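Local coordinates for protein polyketide biosynthesis enoyl-CoA isomerase PksI (Bacillus subtilis, PDB 4Q1K) that catalyses the decarboxylation of a carrier-tethered 3-methylglutaconyl group to 3-methylcrotonyl during synthesis of the antibiotic bacillaene, at residues Ala33-Lys38 with Glu61-Asn66; Gly128-Leu133 with Ala148-Tyr153; Gly160-Val165 with Pro239-Gln244. The protein carries 1 engineered substitution. All blocks are in the same frame, centred on the assembly; numbering follows the deposited sequence.

Contact 1: Ala33-Lys38 with Glu61-Asn66; sequences AIIQVK and EYIRQN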
ATOM      1  N   ALA B  33     -12.396  30.470   5.788  1.00 21.77           N
ATOM      2  CA  ALA B  33     -11.894  29.283   6.512  1.00 20.49           C
ATOM      3  C   ALA B  33     -10.713  28.555   5.855  1.00 20.31           C
ATOM      4  O   ALA B  33     -10.482  27.374   6.185  1.00 20.48           O
ATOM      5  CB  ALA B  33     -13.063  28.272   6.692  1.00 19.63           C
ATOM      6  N   ILE B  34      -9.997  29.189   4.913  1.00 18.93           N
ATOM      7  CA  ILE B  34      -8.851  28.540   4.255  1.00 18.56           C
ATOM      8  C   ILE B  34      -7.670  29.497   4.375  1.00 19.16           C
ATOM      9  O   ILE B  34      -7.769  30.699   3.926  1.00 21.70           O
ATOM     10  CB  ILE B  34      -9.126  28.421   2.727  1.00 18.64           C
ATOM     11  CG1 ILE B  34     -10.443  27.620   2.573  1.00 19.73           C
ATOM     12  CG2 ILE B  34      -7.918  27.705   2.038  1.00 19.89           C
ATOM     13  CD1 ILE B  34     -10.852  27.364   1.104  1.00 22.17           C
ATOM     14  N   ILE B  35      -6.555  28.949   4.858  1.00 20.42           N
ATOM     15  CA  ILE B  35      -5.338  29.741   5.076  1.00 21.18           C
ATOM     16  C   ILE B  35      -4.253  29.093   4.190  1.00 19.57           C
ATOM     17  O   ILE B  35      -4.063  27.871   4.235  1.00 22.15           O
ATOM     18  CB  ILE B  35      -4.953  29.744   6.586  1.00 21.86           C
ATOM     19  CG1 ILE B  35      -3.784  30.674   6.920  1.00 25.84           C
ATOM     20  CG2 ILE B  35      -4.726  28.328   7.144  1.00 20.39           C
ATOM     21  CD1 ILE B  35      -4.030  32.085   6.539  1.00 31.08           C
ATOM     22  N   GLN B  36      -3.581  29.932   3.447  1.00 22.62           N
ATOM     23  CA  GLN B  36      -2.449  29.524   2.598  1.00 21.16           C
ATOM     24  C   GLN B  36      -1.145  29.940   3.239  1.00 24.36           C
ATOM     25  O   GLN B  36      -0.976  31.114   3.652  1.00 23.63           O
ATOM     26  CB  GLN B  36      -2.622  30.051   1.175  1.00 22.32           C
ATOM     27  CG  GLN B  36      -1.442  29.731   0.232  1.00 24.41           C
ATOM     28  CD  GLN B  36      -1.744  30.337  -1.132  1.00 28.14           C
ATOM     29  OE1 GLN B  36      -2.569  29.811  -1.842  1.00 31.81           O
ATOM     30  NE2 GLN B  36      -1.200  31.475  -1.426  1.00 30.83           N
ATOM     31  N   VAL B  37      -0.257  28.952   3.409  1.00 23.27           N
ATOM     32  CA  VAL B  37       1.116  29.188   3.937  1.00 23.96           C
ATOM     33  C   VAL B  37       2.091  29.090   2.743  1.00 23.61           C
ATOM     34  O   VAL B  37       2.311  28.015   2.233  1.00 21.69           O
ATOM     35  CB  VAL B  37       1.491  28.195   5.053  1.00 22.43           C
ATOM     36  CG1 VAL B  37       2.942  28.411   5.594  1.00 24.67           C
ATOM     37  CG2 VAL B  37       0.495  28.317   6.233  1.00 21.18           C
ATOM     38  N   LYS B  38       2.585  30.237   2.246  1.00 22.51           N
ATOM     39  CA  LYS B  38       3.434  30.202   1.060  1.00 22.42           C
ATOM     40  C   LYS B  38       4.887  30.424   1.491  1.00 24.56           C
ATOM     41  O   LYS B  38       5.260  31.532   1.933  1.00 25.70           O
ATOM     42  CB  LYS B  38       3.067  31.346   0.140  1.00 24.95           C
ATOM     43  CG  LYS B  38       3.985  31.352  -1.092  1.00 26.67           C
ATOM     44  CD  LYS B  38       3.481  32.398  -2.077  1.00 33.70           C
ATOM     45  CE  LYS B  38       4.415  32.599  -3.271  1.00 35.87           C
ATOM     46  NZ  LYS B  38       3.677  33.623  -4.054  1.00 37.15           N
ATOM     47  N   GLU B  61       2.002  28.100  14.299  1.00 26.68           N
ATOM     48  CA  GLU B  61       1.530  28.557  15.636  1.00 26.54           C
ATOM     49  C   GLU B  61       0.417  29.522  15.489  1.00 25.54           C
ATOM     50  O   GLU B  61      -0.563  29.449  16.222  1.00 28.30           O
ATOM     51  CB  GLU B  61       2.697  29.162  16.428  1.00 32.26           C
ATOM     52  CG  GLU B  61       2.292  29.546  17.856  1.00 35.46           C
ATOM     53  CD  GLU B  61       1.858  28.338  18.705  1.00 43.72           C
ATOM     54  OE1 GLU B  61       2.129  27.151  18.340  1.00 45.13           O
ATOM     55  OE2 GLU B  61       1.190  28.584  19.739  1.00 46.12           O
ATOM     56  N   TYR B  62       0.536  30.478  14.538  1.00 25.29           N
ATOM     57  CA  TYR B  62      -0.588  31.330  14.246  1.00 25.46           C
ATOM     58  C   TYR B  62      -1.887  30.554  13.950  1.00 26.79           C
ATOM     59  O   TYR B  62      -3.008  30.885  14.429  1.00 25.20           O
ATOM     60  CB  TYR B  62      -0.288  32.219  13.059  1.00 26.47           C
ATOM     61  CG  TYR B  62      -1.449  33.084  12.732  1.00 30.27           C
ATOM     62  CD1 TYR B  62      -1.666  34.260  13.471  1.00 36.51           C
ATOM     63  CD2 TYR B  62      -2.329  32.774  11.710  1.00 37.49           C
ATOM     64  CE1 TYR B  62      -2.722  35.099  13.174  1.00 38.76           C
ATOM     65  CE2 TYR B  62      -3.415  33.611  11.442  1.00 38.16           C
ATOM     66  CZ  TYR B  62      -3.567  34.764  12.158  1.00 41.35           C
ATOM     67  OH  TYR B  62      -4.614  35.611  11.886  1.00 47.66           O
ATOM     68  N   ILE B  63      -1.750  29.556  13.107  1.00 25.63           N
ATOM     69  CA  ILE B  63      -2.925  28.712  12.754  1.00 24.59           C
ATOM     70  C   ILE B  63      -3.470  27.992  14.014  1.00 24.54           C
ATOM     71  O   ILE B  63      -4.677  27.955  14.245  1.00 27.83           O
ATOM     72  CB  ILE B  63      -2.535  27.678  11.632  1.00 23.60           C
ATOM     73  CG1 ILE B  63      -2.253  28.479  10.349  1.00 22.31           C
ATOM     74  CG2 ILE B  63      -3.661  26.593  11.458  1.00 26.61           C
ATOM     75  CD1 ILE B  63      -1.532  27.633   9.271  1.00 22.82           C
ATOM     76  N   ARG B  64      -2.559  27.508  14.852  1.00 26.63           N
ATOM     77  CA  ARG B  64      -2.935  26.896  16.121  1.00 27.03           C
ATOM     78  C   ARG B  64      -3.620  27.880  17.076  1.00 25.60           C
ATOM     79  O   ARG B  64      -4.464  27.477  17.878  1.00 27.68           O
ATOM     80  CB  ARG B  64      -1.710  26.279  16.798  1.00 28.58           C
ATOM     81  CG  ARG B  64      -1.973  25.756  18.201  1.00 32.43           C
ATOM     82  CD  ARG B  64      -0.738  25.087  18.783  1.00 38.90           C
ATOM     83  NE  ARG B  64      -0.472  23.794  18.160  1.00 43.63           N
ATOM     84  CZ  ARG B  64       0.499  23.575  17.279  1.00 53.44           C
ATOM     85  NH1 ARG B  64       1.301  24.565  16.914  1.00 50.85           N
ATOM     86  NH2 ARG B  64       0.668  22.364  16.764  1.00 49.41           N
ATOM     87  N   GLN B  65      -3.261  29.160  16.999  1.00 28.07           N
ATOM     88  CA  GLN B  65      -3.839  30.177  17.928  1.00 30.25           C
ATOM     89  C   GLN B  65      -5.146  30.728  17.421  1.00 31.38           C
ATOM     90  O   GLN B  65      -5.824  31.485  18.151  1.00 32.08           O
ATOM     91  CB  GLN B  65      -2.857  31.328  18.181  1.00 30.83           C
ATOM     92  CG  GLN B  65      -1.597  30.888  18.922  1.00 40.64           C
ATOM     93  CD  GLN B  65      -1.938  30.154  20.226  1.00 50.50           C
ATOM     94  OE1 GLN B  65      -2.830  30.571  20.977  1.00 54.55           O
ATOM     95  NE2 GLN B  65      -1.246  29.055  20.494  1.00 53.15           N
ATOM     96  N   ASN B  66      -5.527  30.404  16.181  1.00 28.76           N
ATOM     97  CA  ASN B  66      -6.664  31.034  15.507  1.00 31.49           C
ATOM     98  C   ASN B  66      -7.529  29.943  14.958  1.00 30.99           C
ATOM     99  O   ASN B  66      -7.492  29.683  13.760  1.00 28.40           O
ATOM    100  CB  ASN B  66      -6.193  32.051  14.443  1.00 33.00           C
ATOM    101  CG  ASN B  66      -5.504  33.273  15.081  1.00 42.12           C
ATOM    102  OD1 ASN B  66      -4.261  33.310  15.285  1.00 39.56           O
ATOM    103  ND2 ASN B  66      -6.316  34.248  15.501  1.00 42.95           N
TER

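Contact 2: Gly128-Leu133 with Ala148-Tyr153; sequences GFVMGL and ANFMKY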
ATOM      1  N   GLY B 128      12.646  18.857   2.743  1.00 21.90           N
ATOM      2  CA  GLY B 128      11.571  19.624   2.092  1.00 23.02           C
ATOM      3  C   GLY B 128      10.457  18.668   1.577  1.00 23.57           C
ATOM      4  O   GLY B 128       9.250  18.916   1.812  1.00 25.65           O
ATOM      5  N   PHE B 129      10.842  17.566   0.933  1.00 22.45           N
ATOM      6  CA  PHE B 129       9.892  16.523   0.467  1.00 20.92           C
ATOM      7  C   PHE B 129       9.242  15.860   1.644  1.00 22.68           C
ATOM      8  O   PHE B 129       8.001  15.704   1.693  1.00 18.92           O
ATOM      9  CB  PHE B 129      10.682  15.518  -0.371  1.00 22.13           C
ATOM     10  CG  PHE B 129       9.854  14.381  -0.994  1.00 24.44           C
ATOM     11  CD1 PHE B 129       8.683  14.630  -1.701  1.00 23.03           C
ATOM     12  CD2 PHE B 129      10.372  13.088  -0.977  1.00 27.66           C
ATOM     13  CE1 PHE B 129       7.976  13.566  -2.265  1.00 24.86           C
ATOM     14  CE2 PHE B 129       9.686  12.000  -1.566  1.00 28.55           C
ATOM     15  CZ  PHE B 129       8.478  12.279  -2.232  1.00 25.25           C
ATOM     16  N   VAL B 130      10.036  15.494   2.655  1.00 21.19           N
ATOM     17  CA  VAL B 130       9.473  14.770   3.778  1.00 20.49           C
ATOM     18  C   VAL B 130       8.462  15.655   4.566  1.00 20.01           C
ATOM     19  O   VAL B 130       7.378  15.169   4.986  1.00 19.87           O
ATOM     20  CB  VAL B 130      10.648  14.351   4.737  1.00 21.43           C
ATOM     21  CG1 VAL B 130      10.086  13.832   6.071  1.00 21.35           C
ATOM     22  CG2 VAL B 130      11.476  13.361   3.891  1.00 19.20           C
ATOM     23  N   MET B 131       8.810  16.938   4.742  1.00 22.65           N
ATOM     24  CA  MET B 131       7.865  17.830   5.437  1.00 23.79           C
ATOM     25  C   MET B 131       6.511  17.851   4.723  1.00 23.24           C
ATOM     26  O   MET B 131       5.436  17.831   5.407  1.00 26.28           O
ATOM     27  CB  MET B 131       8.441  19.265   5.531  1.00 22.61           C
ATOM     28  CG  MET B 131       7.351  20.227   6.063  1.00 24.67           C
ATOM     29  SD  MET B 131       8.071  21.929   6.032  1.00 28.32           S
ATOM     30  CE  MET B 131       8.140  22.185   4.258  1.00 21.76           C
ATOM     31  N   GLY B 132       6.513  17.838   3.369  1.00 21.62           N
ATOM     32  CA  GLY B 132       5.284  17.847   2.597  1.00 22.64           C
ATOM     33  C   GLY B 132       4.524  16.540   2.746  1.00 18.80           C
ATOM     34  O   GLY B 132       3.318  16.556   2.811  1.00 19.04           O
ATOM     35  N   LEU B 133       5.238  15.434   2.877  1.00 18.66           N
ATOM     36  CA  LEU B 133       4.578  14.102   2.954  1.00 17.52           C
ATOM     37  C   LEU B 133       3.805  13.923   4.241  1.00 17.62           C
ATOM     38  O   LEU B 133       2.924  13.023   4.339  1.00 18.10           O
ATOM     39  CB  LEU B 133       5.616  12.948   2.843  1.00 17.10           C
ATOM     40  CG  LEU B 133       6.328  12.917   1.511  1.00 21.12           C
ATOM     41  CD1 LEU B 133       7.372  11.777   1.615  1.00 21.25           C
ATOM     42  CD2 LEU B 133       5.319  12.594   0.378  1.00 17.46           C
ATOM     43  N   ALA B 148      14.271  11.830  -1.707  1.00 19.50           N
ATOM     44  CA  ALA B 148      14.680  11.777  -0.267  1.00 17.93           C
ATOM     45  C   ALA B 148      16.168  11.514  -0.353  1.00 20.83           C
ATOM     46  O   ALA B 148      16.611  10.316  -0.435  1.00 20.97           O
ATOM     47  CB  ALA B 148      13.955  10.599   0.391  1.00 19.38           C
ATOM     48  N   ASN B 149      16.920  12.592  -0.590  1.00 19.38           N
ATOM     49  CA  ASN B 149      18.340  12.430  -1.035  1.00 21.51           C
ATOM     50  C   ASN B 149      19.442  12.264   0.065  1.00 20.53           C
ATOM     51  O   ASN B 149      20.591  12.217  -0.302  1.00 21.45           O
ATOM     52  CB  ASN B 149      18.720  13.568  -1.981  1.00 20.13           C
ATOM     53  CG  ASN B 149      18.785  14.904  -1.317  1.00 20.09           C
ATOM     54  OD1 ASN B 149      18.344  15.072  -0.170  1.00 22.45           O
ATOM     55  ND2 ASN B 149      19.337  15.899  -2.033  1.00 20.29           N
ATOM     56  N   PHE B 150      19.042  12.088   1.319  1.00 22.05           N
ATOM     57  CA  PHE B 150      19.887  11.902   2.514  1.00 22.38           C
ATOM     58  C   PHE B 150      21.059  10.988   2.203  1.00 23.51           C
ATOM     59  O   PHE B 150      22.229  11.354   2.398  1.00 20.55           O
ATOM     60  CB  PHE B 150      19.030  11.308   3.664  1.00 18.71           C
ATOM     61  CG  PHE B 150      17.732  12.064   3.875  1.00 20.05           C
ATOM     62  CD1 PHE B 150      17.719  13.281   4.565  1.00 23.80           C
ATOM     63  CD2 PHE B 150      16.544  11.577   3.319  1.00 20.92           C
ATOM     64  CE1 PHE B 150      16.522  14.001   4.769  1.00 24.95           C
ATOM     65  CE2 PHE B 150      15.346  12.289   3.513  1.00 21.80           C
ATOM     66  CZ  PHE B 150      15.329  13.457   4.246  1.00 23.92           C
ATOM     67  N   MET B 151      20.755   9.795   1.696  1.00 21.84           N
ATOM     68  CA  MET B 151      21.843   8.784   1.501  1.00 22.89           C
ATOM     69  C   MET B 151      22.838   9.179   0.405  1.00 22.53           C
ATOM     70  O   MET B 151      23.983   8.670   0.325  1.00 22.53           O
ATOM     71  CB  MET B 151      21.194   7.398   1.181  1.00 21.81           C
ATOM     72  CG  MET B 151      20.418   6.818   2.399  1.00 21.35           C
ATOM     73  SD  MET B 151      21.594   5.901   3.546  1.00 23.86           S
ATOM     74  CE  MET B 151      21.819   4.432   2.597  1.00 21.23           C
ATOM     75  N   LYS B 152      22.486  10.077  -0.494  1.00 20.86           N
ATOM     76  CA  LYS B 152      23.551  10.517  -1.441  1.00 22.51           C
ATOM     77  C   LYS B 152      24.710  11.185  -0.661  1.00 24.53           C
ATOM     78  O   LYS B 152      25.886  11.191  -1.111  1.00 24.70           O
ATOM     79  CB  LYS B 152      22.946  11.547  -2.372  1.00 24.82           C
ATOM     80  CG  LYS B 152      23.886  12.262  -3.305  1.00 33.03           C
ATOM     81  CD  LYS B 152      23.133  13.345  -4.069  1.00 36.79           C
ATOM     82  CE  LYS B 152      22.886  14.602  -3.255  1.00 37.86           C
ATOM     83  NZ  LYS B 152      22.638  15.720  -4.238  1.00 34.61           N
ATOM     84  N   TYR B 153      24.415  11.684   0.506  1.00 25.27           N
ATOM     85  CA  TYR B 153      25.471  12.364   1.260  1.00 24.00           C
ATOM     86  C   TYR B 153      26.124  11.407   2.278  1.00 25.86           C
ATOM     87  O   TYR B 153      26.961  11.842   3.107  1.00 27.10           O
ATOM     88  CB  TYR B 153      24.906  13.573   2.020  1.00 24.47           C
ATOM     89  CG  TYR B 153      24.273  14.631   1.158  1.00 23.48           C
ATOM     90  CD1 TYR B 153      25.041  15.333   0.242  1.00 26.06           C
ATOM     91  CD2 TYR B 153      22.904  14.918   1.246  1.00 21.97           C
ATOM     92  CE1 TYR B 153      24.487  16.321  -0.578  1.00 27.16           C
ATOM     93  CE2 TYR B 153      22.345  15.940   0.461  1.00 24.32           C
ATOM     94  CZ  TYR B 153      23.139  16.622  -0.435  1.00 24.88           C
ATOM     95  OH  TYR B 153      22.714  17.557  -1.290  1.00 25.04           O
TER

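Contact 3: Gly160-Val165 with Pro239-Gln244; sequences GATFIV and PRVIEQ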
ATOM      1  N   GLY B 160      11.985  11.884  10.080  1.00 21.56           N
ATOM      2  CA  GLY B 160      10.883  10.926  10.060  1.00 22.39           C
ATOM      3  C   GLY B 160      10.663  10.329   8.670  1.00 20.71           C
ATOM      4  O   GLY B 160       9.634   9.661   8.485  1.00 19.95           O
ATOM      5  N   ALA B 161      11.630  10.534   7.768  1.00 19.51           N
ATOM      6  CA  ALA B 161      11.504  10.045   6.394  1.00 19.47           C
ATOM      7  C   ALA B 161      11.283   8.531   6.442  1.00 20.14           C
ATOM      8  O   ALA B 161      10.545   7.985   5.596  1.00 20.63           O
ATOM      9  CB  ALA B 161      12.786  10.372   5.641  1.00 19.81           C
ATOM     10  N   THR B 162      11.947   7.794   7.369  1.00 19.03           N
ATOM     11  CA  THR B 162      11.790   6.294   7.243  1.00 19.36           C
ATOM     12  C   THR B 162      10.447   5.814   7.750  1.00 21.12           C
ATOM     13  O   THR B 162      10.057   4.654   7.526  1.00 21.42           O
ATOM     14  CB  THR B 162      12.909   5.548   8.067  1.00 20.36           C
ATOM     15  OG1 THR B 162      12.711   5.832   9.491  1.00 23.47           O
ATOM     16  CG2 THR B 162      14.304   6.085   7.648  1.00 18.94           C
ATOM     17  N   PHE B 163       9.671   6.701   8.365  1.00 20.08           N
ATOM     18  CA  PHE B 163       8.306   6.307   8.779  1.00 20.01           C
ATOM     19  C   PHE B 163       7.316   6.837   7.709  1.00 17.46           C
ATOM     20  O   PHE B 163       6.456   6.091   7.214  1.00 20.83           O
ATOM     21  CB  PHE B 163       8.043   6.984  10.124  1.00 21.17           C
ATOM     22  CG  PHE B 163       6.609   6.847  10.560  1.00 22.20           C
ATOM     23  CD1 PHE B 163       6.156   5.608  10.979  1.00 22.25           C
ATOM     24  CD2 PHE B 163       5.714   7.914  10.442  1.00 24.84           C
ATOM     25  CE1 PHE B 163       4.831   5.439  11.404  1.00 25.26           C
ATOM     26  CE2 PHE B 163       4.364   7.720  10.793  1.00 30.08           C
ATOM     27  CZ  PHE B 163       3.928   6.462  11.268  1.00 24.02           C
ATOM     28  N   ILE B 164       7.444   8.133   7.308  1.00 17.83           N
ATOM     29  CA  ILE B 164       6.366   8.757   6.483  1.00 16.91           C
ATOM     30  C   ILE B 164       6.443   8.345   5.020  1.00 19.81           C
ATOM     31  O   ILE B 164       5.416   8.289   4.316  1.00 17.27           O
ATOM     32  CB  ILE B 164       6.330  10.287   6.687  1.00 17.28           C
ATOM     33  CG1 ILE B 164       4.931  10.893   6.284  1.00 18.25           C
ATOM     34  CG2 ILE B 164       7.445  10.909   5.876  1.00 18.40           C
ATOM     35  CD1 ILE B 164       3.721  10.368   7.075  1.00 18.28           C
ATOM     36  N   VAL B 165       7.645   8.034   4.543  1.00 20.06           N
ATOM     37  CA  VAL B 165       7.735   7.582   3.144  1.00 18.22           C
ATOM     38  C   VAL B 165       7.005   6.206   2.891  1.00 19.29           C
ATOM     39  O   VAL B 165       6.201   6.153   2.004  1.00 18.04           O
ATOM     40  CB  VAL B 165       9.211   7.695   2.593  1.00 17.85           C
ATOM     41  CG1 VAL B 165       9.246   7.161   1.115  1.00 18.99           C
ATOM     42  CG2 VAL B 165       9.746   9.178   2.680  1.00 18.06           C
ATOM     43  N   PRO B 239       7.347   9.300  17.425  1.00 25.23           N
ATOM     44  CA  PRO B 239       8.468   9.578  18.347  1.00 25.20           C
ATOM     45  C   PRO B 239       9.488   8.444  18.378  1.00 26.36           C
ATOM     46  O   PRO B 239      10.698   8.688  18.361  1.00 25.48           O
ATOM     47  CB  PRO B 239       7.773   9.603  19.729  1.00 25.89           C
ATOM     48  CG  PRO B 239       6.373  10.134  19.451  1.00 28.72           C
ATOM     49  CD  PRO B 239       6.031   9.575  18.068  1.00 26.69           C
ATOM     50  N   ARG B 240       9.026   7.201  18.362  1.00 23.33           N
ATOM     51  CA  ARG B 240       9.992   6.136  18.462  1.00 26.33           C
ATOM     52  C   ARG B 240      10.851   6.010  17.214  1.00 25.27           C
ATOM     53  O   ARG B 240      12.007   5.631  17.310  1.00 23.60           O
ATOM     54  CB  ARG B 240       9.211   4.856  18.680  1.00 29.26           C
ATOM     55  CG  ARG B 240      10.074   3.632  18.805  1.00 44.24           C
ATOM     56  CD  ARG B 240       9.208   2.349  18.833  1.00 58.41           C
ATOM     57  NE  ARG B 240      10.006   1.118  18.666  1.00 70.52           N
ATOM     58  CZ  ARG B 240      10.900   0.660  19.555  1.00 79.07           C
ATOM     59  NH1 ARG B 240      11.121   1.316  20.694  1.00 85.11           N
ATOM     60  NH2 ARG B 240      11.594  -0.451  19.306  1.00 71.64           N
ATOM     61  N   VAL B 241      10.272   6.262  16.018  1.00 23.06           N
ATOM     62  CA  VAL B 241      11.032   6.259  14.803  1.00 23.10           C
ATOM     63  C   VAL B 241      12.024   7.384  14.773  1.00 22.49           C
ATOM     64  O   VAL B 241      13.125   7.171  14.362  1.00 21.97           O
ATOM     65  CB  VAL B 241      10.107   6.147  13.501  1.00 22.08           C
ATOM     66  CG1 VAL B 241      11.003   6.044  12.262  1.00 23.48           C
ATOM     67  CG2 VAL B 241       9.266   4.887  13.634  1.00 26.70           C
ATOM     68  N   ILE B 242      11.661   8.562  15.291  1.00 22.52           N
ATOM     69  CA  ILE B 242      12.585   9.708  15.396  1.00 23.77           C
ATOM     70  C   ILE B 242      13.801   9.290  16.257  1.00 24.91           C
ATOM     71  O   ILE B 242      14.950   9.559  15.872  1.00 23.93           O
ATOM     72  CB  ILE B 242      11.844  10.930  15.983  1.00 24.69           C
ATOM     73  CG1 ILE B 242      10.814  11.463  14.929  1.00 21.90           C
ATOM     74  CG2 ILE B 242      12.815  12.050  16.286  1.00 25.67           C
ATOM     75  CD1 ILE B 242      11.436  11.815  13.569  1.00 22.11           C
ATOM     76  N   GLU B 243      13.539   8.560  17.338  1.00 28.21           N
ATOM     77  CA  GLU B 243      14.663   8.115  18.250  1.00 27.90           C
ATOM     78  C   GLU B 243      15.515   7.098  17.422  1.00 26.66           C
ATOM     79  O   GLU B 243      16.736   7.158  17.461  1.00 28.89           O
ATOM     80  CB  GLU B 243      14.140   7.361  19.459  1.00 34.00           C
ATOM     81  CG  GLU B 243      13.311   8.057  20.536  1.00 47.58           C
ATOM     82  CD  GLU B 243      12.758   7.060  21.628  1.00 62.04           C
ATOM     83  OE1 GLU B 243      13.375   5.991  21.908  1.00 62.32           O
ATOM     84  OE2 GLU B 243      11.679   7.341  22.224  1.00 74.58           O
ATOM     85  N   GLN B 244      14.898   6.148  16.705  1.00 24.27           N
ATOM     86  CA  GLN B 244      15.686   5.252  15.848  1.00 25.03           C
ATOM     87  C   GLN B 244      16.527   5.979  14.780  1.00 26.55           C
ATOM     88  O   GLN B 244      17.685   5.651  14.544  1.00 25.47           O
ATOM     89  CB  GLN B 244      14.740   4.239  15.202  1.00 25.84           C
ATOM     90  CG  GLN B 244      14.181   3.368  16.270  1.00 25.55           C
ATOM     91  CD  GLN B 244      13.070   2.493  15.790  1.00 29.78           C
ATOM     92  OE1 GLN B 244      12.363   2.752  14.799  1.00 28.96           O
ATOM     93  NE2 GLN B 244      12.862   1.458  16.535  1.00 34.85           N
TER

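Contact 1: Ala33-Lys38 with Glu61-Asn66
In the beta-alpha-beta unit formed by strand 34-39, helix 50-65 and strand 71-75, Ile63 of the helix packs onto Ile35 and Val37 of the first strand. The contact is purely apolar and buried. On the helix side the close contacts are all made by Ile63. Its CG1 lies anti to its own carbonyl carbon (chi1 -67°), and the extended chain beyond it carries CD1 to the strand. There CD1 meets two methyls: Val37 CG2 at 3.7 Å and Ile35 CG2 at 3.9 Å. Ile63 CG1 also approaches Ile35 CG2, at 4.1 Å. Both strand residues offer a branch methyl, and each side chain runs at a slant to that of Ile63. Ile35 and Val37 are two apart in the strand and point to the same side, toward the helix. Gln36 between them points away and packs on Leu205 of helix 201-215. Around this patch Val37 also touches Leu27 and Val72, and Ile63 touches Cys112. On another side of the helix, Arg64 NH1 forms a salt bridge with Glu61 OE1, 3.1 Å long. A helix packed through aliphatic side chains against its preceding strand is typical of beta-alpha-beta units, here within the crotonase fold.

Contact 2: Gly128-Leu133 with Ala148-Tyr153
Val130 meets the ring of Phe150 where helix 127-133 of the crotonase fold packs against the loop that follows strand 145-147. The apolar part is an edge contact. Val130 CG2 lies in the plane of the Phe150 ring and touches its rim, 3.9 Å from CZ and 4.0 Å from CE2. Phe150 CB does not point straight at the helix. The ring gets there because CG is anti to the carbonyl carbon (chi1 -49°). Ala161 of helix 161-169 touches both Val130 and Phe150, and the Phe150 side chain also packs on Phe155 and Pro157. That side chain is about 6 Å from the side chain of His249, the active-site residue. Phe150 is thus part of the packing close to the catalytic centre.

The second kind of contact sets an aromatic ring beside backbone. Phe129 CD2 approaches Ala148 N obliquely at 4.2 Å. The Ala148 side chain also packs on Ile177 and Leu178 of helix 171-180, and Met151 packs on Leu226 of the second subunit.

No hydrogen bond joins the two segments. Within the second, Lys152 N to Asn149 O and Tyr153 N to Phe150 O, each 2.9 Å, shape the 3-10 turn. Within the helix, Leu133 CD1 sits 3.9 Å above one face of the Phe129 ring, displaced toward its rim.

Contact 3: Gly160-Val165 with Pro239-Gln244
Val241 packs against Thr162 and Phe163, and Ile242 against Gly160, where helix 161-169 starts beside the long helix 220-252. The tight part centres on one methyl. Val241 CG1 comes within 3.3 Å of Thr162 OG1 and 3.8 Å of Phe163 CB. The Val241 and Phe163 side chains cross at about a right angle. Beside them, Ile242 CD1 reaches the backbone of Gly160, 3.5 Å from its N and 3.7 Å from its CA. The Ile242 CB points past the other helix, and the chain then bends back at both torsions (chi1 -70°, chi2 -56°) to bring CD1 in.

Gly160 is the N-cap of helix 161-169, and its positive phi of 67° by itself favours glycine. Its O accepts from Phe163 N at 3.0 Å and Ile164 N at 2.9 Å. Glu245, one residue beyond the segment on helix 220-252, ties the two helices together with its carboxylate: OE1 is hydrogen-bonded to Gly160 N and OE2 to Thr162 OG1. This corner of the crotonase fold also faces a trimer interface. His229 NE2 of the second subunit is hydrogen-bonded to Thr162 OG1, and His229 also packs on Val241. The buried hydroxyl therefore has two polar partners as well as the methyl pressed against it.

The packing slackens toward the Phe163 ring, where the second Val241 methyl, CG2, stands obliquely 4.2 Å from CD1. The Phe163 side chain also touches Leu234, Gln237 and Leu238, earlier on the long helix. Farther round that helix, Pro239, Arg240 and Glu243 are exposed to solvent. A glycerol, probably from the crystallisation liquor, lies about 4 Å from the Val241 side chain and is hydrogen-bonded to Thr162 O.

From the N terminus, contact 1 comes first. It closes a loop of 22 residues between strand 34-39 and the end of helix 50-65. Contact 2 follows, with 14 residues between its segments, and brings the loop after strand 145-147 back to helix 127-133. Contact 3 spans 73 residues and joins helix 161-169 to helix 220-252. The three are in series; none nests or crosses. Contact 1 stands apart, its centre about 25 Å from that of contact 2 and 26 Å from that of contact 3. Contacts 2 and 3 touch through helix 161-169, where Ile164 and Val165 meet Leu133.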